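Local structure of Polyphosphate:AMP phosphotransferase (5O6M) at residues Tyr4-Phe12 with Arg215-Val226; Ala31-Leu39 with Trp233-Val244. The protein transfers phosphate from inorganic polyphosphate to nucleotides, turning AMP into ADP and ADP into ATP. The protein carries 1 engineered substitution. One frame throughout, in Å; residues are numbered along the deposited sequence.

Contact 1: Tyr4-Phe12 with Arg215-Val226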
loop_
_atom_site.group_PDB
_atom_site.type_symbol
_atom_site.label_atom_id
_atom_site.label_comp_id
_atom_site.label_asym_id
_atom_site.label_seq_id
_atom_site.Cartn_x
_atom_site.Cartn_y
_atom_site.Cartn_z
ATOM N N TYR D 4 31.025 20.605 -4.472
ATOM C CA TYR D 4 29.795 20.284 -5.181
ATOM C C TYR D 4 28.558 20.355 -4.296
ATOM O O TYR D 4 27.442 20.228 -4.810
ATOM C CB TYR D 4 29.907 18.892 -5.814
ATOM C CG TYR D 4 31.007 18.800 -6.850
ATOM C CD1 TYR D 4 30.893 19.452 -8.072
ATOM C CD2 TYR D 4 32.166 18.077 -6.596
ATOM C CE1 TYR D 4 31.900 19.374 -9.021
ATOM C CE2 TYR D 4 33.179 17.994 -7.538
ATOM C CZ TYR D 4 33.040 18.644 -8.748
ATOM O OH TYR D 4 34.047 18.563 -9.685
ATOM N N ARG D 5 28.727 20.568 -2.993
ATOM C CA ARG D 5 27.607 20.668 -2.066
ATOM C C ARG D 5 27.041 22.083 -2.120
ATOM O O ARG D 5 27.649 23.025 -1.603
ATOM C CB ARG D 5 28.060 20.305 -0.655
ATOM C CG ARG D 5 26.926 20.132 0.337
ATOM C CD ARG D 5 27.417 19.601 1.682
ATOM N NE ARG D 5 28.180 20.593 2.436
ATOM C CZ ARG D 5 29.482 20.503 2.694
ATOM N NH1 ARG D 5 30.177 19.458 2.268
ATOM N NH2 ARG D 5 30.088 21.459 3.389
ATOM N N VAL D 6 25.877 22.239 -2.753
ATOM C CA VAL D 6 25.224 23.543 -2.822
ATOM C C VAL D 6 25.016 24.069 -1.408
ATOM O O VAL D 6 24.253 23.496 -0.620
ATOM C CB VAL D 6 23.898 23.447 -3.588
ATOM C CG1 VAL D 6 23.169 24.788 -3.570
ATOM C CG2 VAL D 6 24.150 22.994 -5.021
ATOM N N GLN D 7 25.674 25.182 -1.090
ATOM C CA GLN D 7 25.588 25.737 0.249
ATOM C C GLN D 7 24.177 26.250 0.526
ATOM O O GLN D 7 23.480 26.703 -0.385
ATOM C CB GLN D 7 26.588 26.875 0.424
ATOM C CG GLN D 7 28.040 26.453 0.271
ATOM C CD GLN D 7 28.459 25.438 1.316
ATOM O OE1 GLN D 7 27.837 25.328 2.373
ATOM N NE2 GLN D 7 29.518 24.690 1.025
ATOM N N PRO D 8 23.736 26.191 1.777
ATOM C CA PRO D 8 22.366 26.580 2.137
ATOM C C PRO D 8 22.201 28.084 2.351
ATOM O O PRO D 8 21.594 28.530 3.326
ATOM C CB PRO D 8 22.120 25.799 3.433
ATOM C CG PRO D 8 23.346 24.919 3.646
ATOM C CD PRO D 8 24.448 25.584 2.911
ATOM N N ASP D 9 22.745 28.876 1.427
ATOM C CA ASP D 9 22.683 30.329 1.518
ATOM C C ASP D 9 21.726 30.948 0.504
ATOM O O ASP D 9 21.667 32.176 0.392
ATOM C CB ASP D 9 24.087 30.924 1.372
ATOM C CG ASP D 9 24.808 30.428 0.134
ATOM O OD1 ASP D 9 24.141 30.169 -0.889
ATOM O OD2 ASP D 9 26.049 30.297 0.188
ATOM N N GLY D 10 20.974 30.133 -0.228
ATOM C CA GLY D 10 19.993 30.638 -1.168
ATOM C C GLY D 10 20.517 31.516 -2.287
ATOM O O GLY D 10 19.727 32.162 -2.981
ATOM N N ARG D 11 21.836 31.559 -2.480
ATOM C CA ARG D 11 22.429 32.305 -3.585
ATOM C C ARG D 11 22.932 31.392 -4.697
ATOM O O ARG D 11 23.688 31.845 -5.564
ATOM C CB ARG D 11 23.565 33.202 -3.081
ATOM C CG ARG D 11 24.746 32.451 -2.481
ATOM C CD ARG D 11 25.942 33.370 -2.238
ATOM N NE ARG D 11 25.634 34.462 -1.316
ATOM C CZ ARG D 11 26.521 35.361 -0.897
ATOM N NH1 ARG D 11 27.778 35.301 -1.315
ATOM N NH2 ARG D 11 26.150 36.319 -0.058
ATOM N N PHE D 12 22.528 30.122 -4.696
ATOM C CA PHE D 12 22.987 29.174 -5.701
ATOM C C PHE D 12 22.716 29.698 -7.105
ATOM O O PHE D 12 21.623 30.187 -7.399
ATOM C CB PHE D 12 22.293 27.826 -5.501
ATOM C CG PHE D 12 22.488 26.868 -6.642
ATOM C CD1 PHE D 12 23.651 26.125 -6.749
ATOM C CD2 PHE D 12 21.510 26.714 -7.611
ATOM C CE1 PHE D 12 23.835 25.242 -7.796
ATOM C CE2 PHE D 12 21.689 25.834 -8.663
ATOM C CZ PHE D 12 22.853 25.097 -8.754
ATOM N N ARG D 215 18.231 25.981 -5.261
ATOM C CA ARG D 215 18.461 27.102 -4.353
ATOM C C ARG D 215 17.478 27.094 -3.183
ATOM O O ARG D 215 17.848 27.426 -2.050
ATOM C CB ARG D 215 18.393 28.417 -5.132
ATOM C CG ARG D 215 18.588 29.668 -4.296
ATOM C CD ARG D 215 18.340 30.932 -5.116
ATOM N NE ARG D 215 17.295 30.783 -6.128
ATOM C CZ ARG D 215 16.015 31.095 -5.948
ATOM N NH1 ARG D 215 15.150 30.926 -6.939
ATOM N NH2 ARG D 215 15.598 31.573 -4.783
ATOM N N GLU D 216 16.223 26.710 -3.433
ATOM C CA GLU D 216 15.199 26.792 -2.393
ATOM C C GLU D 216 15.283 25.649 -1.390
ATOM O O GLU D 216 14.858 25.815 -0.241
ATOM C CB GLU D 216 13.796 26.810 -3.014
ATOM C CG GLU D 216 13.390 28.129 -3.660
ATOM C CD GLU D 216 13.046 29.204 -2.640
ATOM O OE1 GLU D 216 12.735 28.854 -1.481
ATOM O OE2 GLU D 216 13.078 30.401 -3.000
ATOM N N THR D 217 15.808 24.488 -1.787
ATOM C CA THR D 217 15.680 23.290 -0.968
ATOM C C THR D 217 17.003 22.668 -0.548
ATOM O O THR D 217 16.989 21.610 0.092
ATOM C CB THR D 217 14.840 22.232 -1.694
ATOM O OG1 THR D 217 15.511 21.825 -2.892
ATOM C CG2 THR D 217 13.468 22.796 -2.048
ATOM N N SER D 218 18.137 23.266 -0.891
ATOM C CA SER D 218 19.411 22.758 -0.400
ATOM C C SER D 218 19.632 23.251 1.025
ATOM O O SER D 218 19.738 24.459 1.258
ATOM C CB SER D 218 20.558 23.195 -1.302
ATOM O OG SER D 218 21.743 22.520 -0.928
ATOM N N THR D 219 19.681 22.323 1.975
ATOM C CA THR D 219 19.822 22.653 3.384
ATOM C C THR D 219 20.940 21.810 3.981
ATOM O O THR D 219 21.495 20.922 3.333
ATOM C CB THR D 219 18.520 22.421 4.156
ATOM O OG1 THR D 219 18.167 21.037 4.081
ATOM C CG2 THR D 219 17.398 23.253 3.560
ATOM N N GLU D 220 21.267 22.098 5.240
ATOM C CA GLU D 220 22.329 21.364 5.918
ATOM C C GLU D 220 21.886 19.968 6.328
ATOM O O GLU D 220 22.739 19.098 6.539
ATOM C CB GLU D 220 22.813 22.137 7.148
ATOM C CG GLU D 220 22.572 23.634 7.072
ATOM C CD GLU D 220 21.115 23.992 7.281
ATOM O OE1 GLU D 220 20.511 23.465 8.240
ATOM O OE2 GLU D 220 20.568 24.774 6.472
ATOM N N TYR D 221 20.582 19.735 6.453
ATOM C CA TYR D 221 20.071 18.395 6.692
ATOM C C TYR D 221 19.744 17.647 5.405
ATOM O O TYR D 221 19.509 16.436 5.462
ATOM C CB TYR D 221 18.813 18.440 7.568
ATOM C CG TYR D 221 17.721 19.342 7.037
ATOM C CD1 TYR D 221 16.877 18.911 6.020
ATOM C CD2 TYR D 221 17.503 20.603 7.577
ATOM C CE1 TYR D 221 15.874 19.722 5.527
ATOM C CE2 TYR D 221 16.494 21.420 7.096
ATOM C CZ TYR D 221 15.684 20.973 6.068
ATOM O OH TYR D 221 14.679 21.773 5.575
ATOM N N ALA D 222 19.727 18.329 4.255
ATOM C CA ALA D 222 19.380 17.705 2.977
ATOM C C ALA D 222 20.090 18.435 1.843
ATOM O O ALA D 222 19.476 19.195 1.084
ATOM C CB ALA D 222 17.867 17.699 2.768
ATOM N N PRO D 223 21.392 18.213 1.690
ATOM C CA PRO D 223 22.156 18.955 0.683
ATOM C C PRO D 223 21.889 18.477 -0.737
ATOM O O PRO D 223 21.624 17.299 -0.992
ATOM C CB PRO D 223 23.610 18.676 1.081
ATOM C CG PRO D 223 23.548 17.314 1.701
ATOM C CD PRO D 223 22.240 17.283 2.455
ATOM N N TRP D 224 21.963 19.426 -1.670
ATOM C CA TRP D 224 22.028 19.123 -3.092
ATOM C C TRP D 224 23.482 19.073 -3.539
ATOM O O TRP D 224 24.304 19.893 -3.117
ATOM C CB TRP D 224 21.280 20.172 -3.914
ATOM C CG TRP D 224 19.815 19.915 -4.065
ATOM C CD1 TRP D 224 18.808 20.490 -3.349
ATOM C CD2 TRP D 224 19.187 19.034 -5.009
ATOM N NE1 TRP D 224 17.589 20.016 -3.778
ATOM C CE2 TRP D 224 17.794 19.120 -4.795
ATOM C CE3 TRP D 224 19.667 18.176 -6.004
ATOM C CZ2 TRP D 224 16.875 18.380 -5.542
ATOM C CZ3 TRP D 224 18.752 17.443 -6.750
ATOM C CH2 TRP D 224 17.372 17.550 -6.511
ATOM N N TYR D 225 23.794 18.109 -4.400
ATOM C CA TYR D 225 25.082 18.045 -5.071
ATOM C C TYR D 225 24.858 18.188 -6.567
ATOM O O TYR D 225 24.059 17.449 -7.151
ATOM C CB TYR D 225 25.810 16.734 -4.779
ATOM C CG TYR D 225 26.151 16.536 -3.324
ATOM C CD1 TYR D 225 27.343 17.016 -2.795
ATOM C CD2 TYR D 225 25.281 15.862 -2.476
ATOM C CE1 TYR D 225 27.655 16.833 -1.461
ATOM C CE2 TYR D 225 25.586 15.673 -1.144
ATOM C CZ TYR D 225 26.770 16.159 -0.641
ATOM O OH TYR D 225 27.062 15.964 0.687
ATOM N N VAL D 226 25.542 19.148 -7.175
ATOM C CA VAL D 226 25.550 19.293 -8.625
ATOM C C VAL D 226 26.694 18.443 -9.157
ATOM O O VAL D 226 27.849 18.618 -8.753
ATOM C CB VAL D 226 25.697 20.761 -9.045
ATOM C CG1 VAL D 226 25.765 20.870 -10.561
ATOM C CG2 VAL D 226 24.542 21.582 -8.500
#
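Ser218 OG sits where two backbones meet: it donates to Val6 O at 2.7 Å and accepts from Trp224 N at 3.2 Å, the latter bond nearly straight at 172°. A serine suits this buried place because one small hydroxyl can give and take at once. Its OG lies anti to the backbone N (chi1 -171°) and meets the Val6 carbonyl tilted out of the carbonyl plane. An alanine here would probably leave Val6 O and Trp224 N without their shared partner, loosening the tie between Val6 and the turn after helix 203-217.

Before Val6, Arg5 and Tyr225 form the non-hydrogen-bonded pair of a single antiparallel bridge. Val6 N donates to Trp224 O at 2.8 Å, and Val226 N donates to Tyr4 O at 3.2 Å, so Tyr4-Val6 pairs briefly with strand 224-228, an edge strand of the chain's parallel sheet. Side chains fill in round these bonds. Val6 CG2 touches Val226 CG2 at 3.8 Å, and the same methyl of Val226 meets Phe12 CE1; the compact branched valines and the flat ring of Phe12 pack together as a small apolar cluster. Arg5 lays its aliphatic stem beside the Tyr225 ring, CB 3.6 Å from CE1, and its CG against Pro223 CB. Farther along, Pro8, the centre of an inverse gamma turn, rests its CB on Ser218 O and Glu220 OE2.

Tyr4 OH hydrogen-bonds with Tyr234 OH and Asp21 OD2. The chemistry implies a segment tied by two backbone bonds and one serine hydroxyl, with Val6, Phe12 and Val226 packed beside them, which probably limits access of water.

Contact 2: Ala31-Leu39 with Trp233-Val244. With PO4 (phosphate ion), chain B; PO4 (phosphate ion), chain C.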
loop_
_atom_site.group_PDB
_atom_site.type_symbol
_atom_site.label_atom_id
_atom_site.label_comp_id
_atom_site.label_asym_id
_atom_site.label_seq_id
_atom_site.Cartn_x
_atom_site.Cartn_y
_atom_site.Cartn_z
ATOM N N ALA D 31 42.090 6.131 -15.337
ATOM C CA ALA D 31 42.434 6.176 -13.919
ATOM C C ALA D 31 41.192 6.279 -13.043
ATOM O O ALA D 31 41.184 5.768 -11.917
ATOM C CB ALA D 31 43.379 7.345 -13.644
ATOM N N ALA D 32 40.139 6.935 -13.535
ATOM C CA ALA D 32 38.901 7.034 -12.767
ATOM C C ALA D 32 38.200 5.686 -12.669
ATOM O O ALA D 32 37.664 5.333 -11.613
ATOM C CB ALA D 32 37.975 8.076 -13.390
ATOM N N LEU D 33 38.178 4.928 -13.768
ATOM C CA LEU D 33 37.546 3.613 -13.751
ATOM C C LEU D 33 38.151 2.719 -12.675
ATOM O O LEU D 33 37.432 1.964 -12.008
ATOM C CB LEU D 33 37.662 2.958 -15.127
ATOM C CG LEU D 33 36.884 3.641 -16.254
ATOM C CD1 LEU D 33 36.949 2.812 -17.530
ATOM C CD2 LEU D 33 35.434 3.903 -15.846
ATOM N N GLU D 34 39.472 2.790 -12.488
ATOM C CA GLU D 34 40.107 1.986 -11.450
ATOM C C GLU D 34 39.677 2.443 -10.064
ATOM O O GLU D 34 39.424 1.616 -9.181
ATOM C CB GLU D 34 41.630 2.047 -11.579
ATOM C CG GLU D 34 42.198 1.370 -12.815
ATOM C CD GLU D 34 43.693 1.599 -12.964
ATOM O OE1 GLU D 34 44.243 2.448 -12.228
ATOM O OE2 GLU D 34 44.322 0.924 -13.808
ATOM N N ALA D 35 39.611 3.760 -9.849
ATOM C CA ALA D 35 39.135 4.273 -8.569
ATOM C C ALA D 35 37.650 3.988 -8.379
ATOM O O ALA D 35 37.205 3.697 -7.262
ATOM C CB ALA D 35 39.417 5.771 -8.466
ATOM N N LEU D 36 36.870 4.047 -9.461
ATOM C CA LEU D 36 35.455 3.707 -9.362
ATOM C C LEU D 36 35.281 2.270 -8.888
ATOM O O LEU D 36 34.419 1.985 -8.047
ATOM C CB LEU D 36 34.765 3.926 -10.709
ATOM C CG LEU D 36 33.294 3.519 -10.808
ATOM C CD1 LEU D 36 32.453 4.352 -9.851
ATOM C CD2 LEU D 36 32.788 3.672 -12.232
ATOM N N ALA D 37 36.085 1.348 -9.428
ATOM C CA ALA D 37 36.023 -0.042 -8.986
ATOM C C ALA D 37 36.348 -0.167 -7.501
ATOM O O ALA D 37 35.733 -0.970 -6.790
ATOM C CB ALA D 37 36.976 -0.901 -9.817
ATOM N N VAL D 38 37.318 0.613 -7.018
ATOM C CA VAL D 38 37.657 0.584 -5.597
ATOM C C VAL D 38 36.499 1.111 -4.756
ATOM O O VAL D 38 36.154 0.535 -3.716
ATOM C CB VAL D 38 38.953 1.378 -5.345
ATOM C CG1 VAL D 38 39.209 1.519 -3.852
ATOM C CG2 VAL D 38 40.129 0.706 -6.037
ATOM N N LEU D 39 35.892 2.219 -5.181
ATOM C CA LEU D 39 34.765 2.776 -4.441
ATOM C C LEU D 39 33.572 1.832 -4.478
ATOM O O LEU D 39 32.857 1.684 -3.481
ATOM C CB LEU D 39 34.385 4.143 -5.011
ATOM C CG LEU D 39 35.321 5.311 -4.705
ATOM C CD1 LEU D 39 35.001 6.494 -5.614
ATOM C CD2 LEU D 39 35.225 5.711 -3.239
ATOM N N TRP D 233 32.129 8.607 -16.906
ATOM C CA TRP D 233 33.114 8.088 -15.961
ATOM C C TRP D 233 33.273 9.020 -14.768
ATOM O O TRP D 233 33.461 8.563 -13.635
ATOM C CB TRP D 233 34.459 7.858 -16.656
ATOM C CG TRP D 233 35.101 9.092 -17.241
ATOM C CD1 TRP D 233 34.979 9.555 -18.520
ATOM C CD2 TRP D 233 35.987 9.999 -16.571
ATOM N NE1 TRP D 233 35.720 10.701 -18.682
ATOM C CE2 TRP D 233 36.350 10.994 -17.502
ATOM C CE3 TRP D 233 36.502 10.071 -15.272
ATOM C CZ2 TRP D 233 37.205 12.046 -17.175
ATOM C CZ3 TRP D 233 37.351 11.115 -14.951
ATOM C CH2 TRP D 233 37.694 12.089 -15.896
ATOM N N TYR D 234 33.198 10.333 -14.999
ATOM C CA TYR D 234 33.334 11.274 -13.894
ATOM C C TYR D 234 32.063 11.320 -13.057
ATOM O O TYR D 234 32.121 11.285 -11.823
ATOM C CB TYR D 234 33.677 12.666 -14.420
ATOM C CG TYR D 234 34.051 13.638 -13.323
ATOM C CD1 TYR D 234 35.267 13.522 -12.656
ATOM C CD2 TYR D 234 33.196 14.663 -12.952
ATOM C CE1 TYR D 234 35.619 14.402 -11.652
ATOM C CE2 TYR D 234 33.543 15.550 -11.951
ATOM C CZ TYR D 234 34.756 15.413 -11.306
ATOM O OH TYR D 234 35.105 16.289 -10.308
ATOM N N ARG D 235 30.907 11.397 -13.719
ATOM C CA ARG D 235 29.633 11.339 -13.012
ATOM C C ARG D 235 29.584 10.130 -12.088
ATOM O O ARG D 235 29.305 10.255 -10.890
ATOM C CB ARG D 235 28.487 11.302 -14.024
ATOM C CG ARG D 235 27.104 11.095 -13.429
ATOM C CD ARG D 235 26.148 10.586 -14.497
ATOM N NE ARG D 235 26.365 9.169 -14.782
ATOM C CZ ARG D 235 26.046 8.580 -15.930
ATOM N NH1 ARG D 235 25.512 9.285 -16.916
ATOM N NH2 ARG D 235 26.275 7.284 -16.095
ATOM N N ASN D 236 29.857 8.944 -12.638
ATOM C CA ASN D 236 29.815 7.723 -11.842
ATOM C C ASN D 236 30.835 7.759 -10.709
ATOM O O ASN D 236 30.536 7.337 -9.586
ATOM C CB ASN D 236 30.049 6.506 -12.739
ATOM C CG ASN D 236 28.989 6.364 -13.815
ATOM O OD1 ASN D 236 27.870 6.856 -13.669
ATOM N ND2 ASN D 236 29.339 5.690 -14.905
ATOM N N TRP D 237 32.051 8.247 -10.981
ATOM C CA TRP D 237 33.062 8.295 -9.927
ATOM C C TRP D 237 32.666 9.274 -8.827
ATOM O O TRP D 237 32.769 8.961 -7.635
ATOM C CB TRP D 237 34.429 8.684 -10.494
ATOM C CG TRP D 237 35.434 8.908 -9.392
ATOM C CD1 TRP D 237 36.176 7.953 -8.755
ATOM C CD2 TRP D 237 35.755 10.153 -8.757
ATOM N NE1 TRP D 237 36.959 8.529 -7.783
ATOM C CE2 TRP D 237 36.718 9.878 -7.762
ATOM C CE3 TRP D 237 35.332 11.473 -8.939
ATOM C CZ2 TRP D 237 37.264 10.876 -6.954
ATOM C CZ3 TRP D 237 35.877 12.463 -8.134
ATOM C CH2 TRP D 237 36.832 12.157 -7.155
ATOM N N LEU D 238 32.223 10.475 -9.208
ATOM C CA LEU D 238 31.934 11.505 -8.215
ATOM C C LEU D 238 30.754 11.109 -7.338
ATOM O O LEU D 238 30.812 11.233 -6.108
ATOM C CB LEU D 238 31.671 12.845 -8.903
ATOM C CG LEU D 238 31.429 14.012 -7.945
ATOM C CD1 LEU D 238 32.558 14.116 -6.928
ATOM C CD2 LEU D 238 31.272 15.312 -8.712
ATOM N N VAL D 239 29.673 10.620 -7.950
ATOM C CA VAL D 239 28.534 10.161 -7.160
ATOM C C VAL D 239 28.971 9.051 -6.217
ATOM O O VAL D 239 28.583 9.024 -5.042
ATOM C CB VAL D 239 27.381 9.713 -8.075
ATOM C CG1 VAL D 239 26.323 8.980 -7.265
ATOM C CG2 VAL D 239 26.767 10.916 -8.781
ATOM N N SER D 240 29.781 8.115 -6.713
ATOM C CA SER D 240 30.263 7.030 -5.864
ATOM C C SER D 240 31.056 7.561 -4.677
ATOM O O SER D 240 30.859 7.119 -3.539
ATOM C CB SER D 240 31.115 6.064 -6.686
ATOM O OG SER D 240 30.358 5.499 -7.741
ATOM N N HIS D 241 31.954 8.520 -4.917
ATOM C CA HIS D 241 32.769 9.046 -3.824
ATOM C C HIS D 241 31.903 9.697 -2.757
ATOM O O HIS D 241 32.043 9.407 -1.562
ATOM C CB HIS D 241 33.801 10.043 -4.349
ATOM C CG HIS D 241 34.569 10.725 -3.259
ATOM N ND1 HIS D 241 35.592 10.107 -2.572
ATOM C CD2 HIS D 241 34.456 11.965 -2.727
ATOM C CE1 HIS D 241 36.077 10.938 -1.666
ATOM N NE2 HIS D 241 35.405 12.073 -1.742
ATOM N N ILE D 242 30.992 10.576 -3.171
ATOM C CA ILE D 242 30.139 11.261 -2.208
ATOM C C ILE D 242 29.325 10.251 -1.411
ATOM O O ILE D 242 29.233 10.339 -0.181
ATOM C CB ILE D 242 29.248 12.287 -2.932
ATOM C CG1 ILE D 242 30.119 13.411 -3.514
ATOM C CG2 ILE D 242 28.170 12.832 -2.004
ATOM C CD1 ILE D 242 29.438 14.259 -4.561
ATOM N N LEU D 243 28.756 9.253 -2.090
ATOM C CA LEU D 243 27.931 8.266 -1.398
ATOM C C LEU D 243 28.744 7.454 -0.394
ATOM O O LEU D 243 28.324 7.268 0.755
ATOM C CB LEU D 243 27.255 7.338 -2.408
ATOM C CG LEU D 243 26.500 6.170 -1.771
ATOM C CD1 LEU D 243 25.454 6.685 -0.798
ATOM C CD2 LEU D 243 25.861 5.285 -2.834
ATOM N N VAL D 244 29.913 6.961 -0.807
ATOM C CA VAL D 244 30.697 6.084 0.062
ATOM C C VAL D 244 31.115 6.815 1.332
ATOM O O VAL D 244 30.956 6.299 2.445
ATOM C CB VAL D 244 31.916 5.522 -0.691
ATOM C CG1 VAL D 244 32.942 4.992 0.300
ATOM C CG2 VAL D 244 31.480 4.420 -1.647
HETATM P P PO4 B . 25.243 5.922 -19.548
HETATM O O1 PO4 B . 25.702 6.027 -20.983
HETATM O O2 PO4 B . 26.439 5.729 -18.643
HETATM O O3 PO4 B . 24.321 4.737 -19.398
HETATM O O4 PO4 B . 24.515 7.187 -19.159
HETATM P P PO4 C . 31.932 7.999 -21.062
HETATM O O1 PO4 C . 33.201 8.203 -21.859
HETATM O O2 PO4 C . 32.237 8.121 -19.587
HETATM O O3 PO4 C . 31.372 6.625 -21.349
HETATM O O4 PO4 C . 30.921 9.055 -21.447
#
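Leu39 and Trp237 interlock, each side chain seated in a pocket of the other helix. Leu39 CD1 approaches the pyrrole part of the indole obliquely, 3.6 Å from Trp237 NE1, while its stem lies over Ser240 CB. The other branch, CD2, turns to Val244 CB and to the edge of the His241 ring. A leucine fits because its forked end can serve both directions. Trp237 is received by Ala32, Ala35, Leu36 and Leu39. Its CG stands opposite the backbone N (chi1 173°), which brings the pyrrole side of the indole to Ala35 CB, 3.8 Å from NE1. The small Ala32 and Ala35 leave room for so wide a ring.

These are knobs-into-holes contacts between helices 29-53 and 232-249, whose short segments run in roughly the same direction, 32° apart, with axes 9.4 Å from each other. Both belong to the P-loop-type kinase fold of the PPK2 family. Leu36 sets CD1 3.2 Å from Ser240 OG, with Asn236 O also beside it, and meets Asn236 CB at a slant with CD2. The Asn236 carbonyl takes Ser240 OG at 2.6 Å as well as the helical Ser240 N, from opposite faces of its plane, which keeps the serine hydroxyl satisfied under the leucine.

At the start of 233-244, Leu33 CD2 meets Trp233 CB, 4.2 Å away, the side chains nearly at right angles. Trp233 N donates to O2 of the chain C phosphate at 2.7 Å. Arg235 holds Asn236 OD1 side-on with NE and NH2; OD1 lies near the guanidinium plane, though NE approaches from above the amide plane. NH1 and NH2 also donate to the chain B phosphate, NH2 3.0 Å from its O2; both ions probably come from the crystallisation liquor.

How the contacts relate
The centres of contacts 1 and 2 lie 22 Å apart, yet the two touch. Tyr4 OH comes within 2.6 Å of Tyr234 OH, and Tyr4 CE2 packs against Leu238 CD2 at 3.5 Å. Along the chain the segments alternate: 4-12, 31-39, 215-226, 233-244. Two N-terminal pieces thus each meet a C-terminal one, in the same order. Strand 224-228, outermost on its side of the five-stranded parallel sheet within this chain, leads directly into helix 232-249. Contact 1 involves that strand, and contact 2 pairs the following helix with helix 29-53, so an N-terminal loop and helix both pack on the last strand-helix unit, 224-228 and 232-249, of the fold.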